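Side-chain contact in phenylacetic acid degradation-related protein (Silicibacter sp., PDB 2QWZ), which is a putative thioesterase of the hotdog-fold superfamily, probably hydrolysing acyl thioesters, possibly in phenylacetic acid breakdown: residues 54-59 with 84-89. Numbering follows the deposited sequence.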
ATOM      1  N   ILE A  54       2.859  15.826  14.320  1.00 31.56           N
ATOM      2  CA  ILE A  54       4.246  16.207  14.507  1.00 27.41           C
ATOM      3  C   ILE A  54       4.761  16.738  13.185  1.00 24.86           C
ATOM      4  O   ILE A  54       4.361  16.225  12.178  1.00 22.35           O
ATOM      5  CB  ILE A  54       5.066  15.010  14.911  1.00 23.02           C
ATOM      6  CG1 ILE A  54       6.454  15.435  15.395  1.00 26.66           C
ATOM      7  CG2 ILE A  54       5.129  13.966  13.798  1.00 17.94           C
ATOM      8  CD1 ILE A  54       7.223  14.308  16.133  1.00 19.58           C
ATOM      9  N   THR A  55       5.648  17.727  13.225  1.00 26.29           N
ATOM     10  CA  THR A  55       6.461  18.161  12.064  1.00 27.65           C
ATOM     11  C   THR A  55       7.920  17.840  12.290  1.00 27.12           C
ATOM     12  O   THR A  55       8.531  18.347  13.226  1.00 28.53           O
ATOM     13  CB  THR A  55       6.315  19.643  11.792  1.00 28.75           C
ATOM     14  OG1 THR A  55       4.935  19.910  11.692  1.00 29.77           O
ATOM     15  CG2 THR A  55       7.001  20.060  10.474  1.00 24.50           C
HETATM   16  N   MSE A  56       8.458  16.931  11.477  1.00 25.81           N
HETATM   17  CA  MSE A  56       9.853  16.549  11.563  1.00 25.14           C
HETATM   18  C   MSE A  56      10.624  17.106  10.376  1.00 27.86           C
HETATM   19  O   MSE A  56      10.073  17.162   9.274  1.00 24.30           O
HETATM   20  CB  MSE A  56       9.945  15.050  11.554  1.00 28.55           C
HETATM   21  CG  MSE A  56      11.293  14.510  11.838  1.00 32.81           C
HETATM   22 SE   MSE A  56      11.682  14.149  13.700  0.75 41.73          SE
HETATM   23  CE  MSE A  56      10.279  12.956  14.290  1.00 22.26           C
ATOM     24  N   ARG A  57      11.883  17.486  10.629  1.00 29.15           N
ATOM     25  CA  ARG A  57      12.792  18.073   9.640  1.00 32.10           C
ATOM     26  C   ARG A  57      13.889  17.078   9.322  1.00 30.66           C
ATOM     27  O   ARG A  57      14.457  16.449  10.238  1.00 26.55           O
ATOM     28  CB  ARG A  57      13.440  19.341  10.199  1.00 32.02           C
ATOM     29  CG  ARG A  57      14.301  20.125   9.195  1.00 34.58           C
ATOM     30  CD  ARG A  57      14.839  21.410   9.828  1.00 31.15           C
ATOM     31  NE  ARG A  57      13.748  22.346  10.003  1.00 29.78           N
ATOM     32  CZ  ARG A  57      13.379  23.231   9.094  1.00 30.88           C
ATOM     33  NH1 ARG A  57      14.042  23.346   7.950  1.00 24.50           N
ATOM     34  NH2 ARG A  57      12.330  23.981   9.327  1.00 32.74           N
ATOM     35  N   LEU A  58      14.150  16.914   8.025  1.00 26.70           N
ATOM     36  CA  LEU A  58      15.363  16.268   7.554  1.00 27.97           C
ATOM     37  C   LEU A  58      16.285  17.385   7.099  1.00 29.11           C
ATOM     38  O   LEU A  58      15.982  18.115   6.125  1.00 25.25           O
ATOM     39  CB  LEU A  58      15.080  15.307   6.389  1.00 29.52           C
ATOM     40  CG  LEU A  58      16.157  14.433   5.728  1.00 28.87           C
ATOM     41  CD1 LEU A  58      15.465  13.364   4.826  1.00 30.26           C
ATOM     42  CD2 LEU A  58      17.130  15.222   4.902  1.00 33.25           C
ATOM     43  N   ASN A  59      17.409  17.505   7.795  1.00 30.53           N
ATOM     44  CA  ASN A  59      18.469  18.460   7.435  1.00 32.62           C
ATOM     45  C   ASN A  59      19.202  18.005   6.181  1.00 32.21           C
ATOM     46  O   ASN A  59      20.037  17.124   6.251  1.00 34.89           O
ATOM     47  CB  ASN A  59      19.444  18.579   8.620  1.00 35.60           C
ATOM     48  CG  ASN A  59      20.640  19.489   8.344  1.00 37.87           C
ATOM     49  OD1 ASN A  59      20.672  20.258   7.375  1.00 46.66           O
ATOM     50  ND2 ASN A  59      21.626  19.418   9.232  1.00 43.94           N
ATOM     51  N   VAL A  84       6.253   9.231  12.218  1.00 27.07           N
ATOM     52  CA  VAL A  84       5.095   8.570  12.801  1.00 23.48           C
ATOM     53  C   VAL A  84       5.531   7.792  14.034  1.00 29.64           C
ATOM     54  O   VAL A  84       4.816   7.774  15.020  1.00 30.04           O
ATOM     55  CB  VAL A  84       4.333   7.702  11.783  1.00 26.78           C
ATOM     56  CG1 VAL A  84       3.136   7.175  12.376  1.00 19.80           C
ATOM     57  CG2 VAL A  84       3.919   8.564  10.540  1.00 11.25           C
ATOM     58  N   TYR A  85       6.708   7.199  13.981  1.00 28.51           N
ATOM     59  CA  TYR A  85       7.247   6.484  15.117  1.00 31.90           C
ATOM     60  C   TYR A  85       7.368   7.407  16.327  1.00 31.07           C
ATOM     61  O   TYR A  85       6.979   7.046  17.419  1.00 29.64           O
ATOM     62  CB  TYR A  85       8.623   5.919  14.780  1.00 31.45           C
ATOM     63  CG  TYR A  85       9.249   5.214  15.966  1.00 37.43           C
ATOM     64  CD1 TYR A  85       8.884   3.930  16.290  1.00 28.55           C
ATOM     65  CD2 TYR A  85      10.192   5.861  16.777  1.00 38.12           C
ATOM     66  CE1 TYR A  85       9.450   3.270  17.411  1.00 44.25           C
ATOM     67  CE2 TYR A  85      10.752   5.233  17.878  1.00 45.00           C
ATOM     68  CZ  TYR A  85      10.386   3.938  18.191  1.00 38.81           C
ATOM     69  OH  TYR A  85      10.959   3.343  19.293  1.00 48.93           O
ATOM     70  N   ALA A  86       7.909   8.598  16.099  1.00 32.64           N
ATOM     71  CA  ALA A  86       8.099   9.624  17.130  1.00 32.08           C
ATOM     72  C   ALA A  86       6.768  10.041  17.734  1.00 32.26           C
ATOM     73  O   ALA A  86       6.671  10.137  18.946  1.00 32.51           O
ATOM     74  CB  ALA A  86       8.836  10.842  16.553  1.00 29.39           C
ATOM     75  N   LEU A  87       5.739  10.240  16.895  1.00 33.90           N
ATOM     76  CA  LEU A  87       4.376  10.549  17.387  1.00 33.13           C
ATOM     77  C   LEU A  87       3.779   9.388  18.192  1.00 30.67           C
ATOM     78  O   LEU A  87       3.133   9.604  19.205  1.00 31.42           O
ATOM     79  CB  LEU A  87       3.463  10.921  16.240  1.00 33.25           C
ATOM     80  CG  LEU A  87       2.217  11.792  16.458  1.00 39.32           C
ATOM     81  CD1 LEU A  87       2.399  13.137  17.199  1.00 34.69           C
ATOM     82  CD2 LEU A  87       1.698  12.052  15.118  1.00 26.74           C
ATOM     83  N   VAL A  88       4.008   8.161  17.767  1.00 30.10           N
ATOM     84  CA  VAL A  88       3.508   7.037  18.529  1.00 32.96           C
ATOM     85  C   VAL A  88       4.158   7.019  19.903  1.00 30.86           C
ATOM     86  O   VAL A  88       3.461   6.966  20.904  1.00 34.67           O
ATOM     87  CB  VAL A  88       3.693   5.708  17.778  1.00 35.96           C
ATOM     88  CG1 VAL A  88       3.327   4.553  18.675  1.00 27.56           C
ATOM     89  CG2 VAL A  88       2.840   5.699  16.566  1.00 20.54           C
ATOM     90  N   LEU A  89       5.477   7.146  19.949  1.00 31.02           N
ATOM     91  CA  LEU A  89       6.230   7.253  21.216  1.00 34.49           C
ATOM     92  C   LEU A  89       5.867   8.446  22.107  1.00 32.93           C
ATOM     93  O   LEU A  89       5.910   8.333  23.324  1.00 33.43           O
ATOM     94  CB  LEU A  89       7.743   7.334  20.958  1.00 38.61           C
ATOM     95  CG  LEU A  89       8.564   6.051  20.912  1.00 47.59           C
ATOM     96  CD1 LEU A  89      10.047   6.441  20.941  1.00 55.79           C
ATOM     97  CD2 LEU A  89       8.239   5.103  22.059  1.00 52.46           C
TER
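The side chains of I54 and M56 meet those of A86 and L87 through aliphatic groups, none of the four being flat; the nearest thing to a flat group is the backbone amide of I54, whose N has both L87 methyls, CD1 and CD2, 4.0 Å away. Those two methyls also lie alongside the I54 side chain, CD1 at 4.0 Å from its CB and CD2 at 4.1 Å from its CG2, the two side chains passing one another and pointing opposite ways. I54 stretches out fully, CG1 anti to the backbone N (chi1 -168°) and chi2 at 166°, which carries CD1 to 3.8 Å from A86 CB. The same CB takes a second methyl, CE of selenomethionine M56, at a tight 3.4 Å; this chain bends at chi2 and chi3, and it also packs on L79, V82 and S83 of the helix. With an alanine in place of L87, I54 CB and CG2 would probably lose the cover of the two methyls, and L123 of strand 117-126 a packing partner. Every touching residue is buried. The N-to-C directions of strand residues 54-58 and helix residues 84-89 differ by 136°, with I54 and M56 packed on helix 73-92, the central helix wrapped by an antiparallel sheet that defines the hotdog fold of thioesterases.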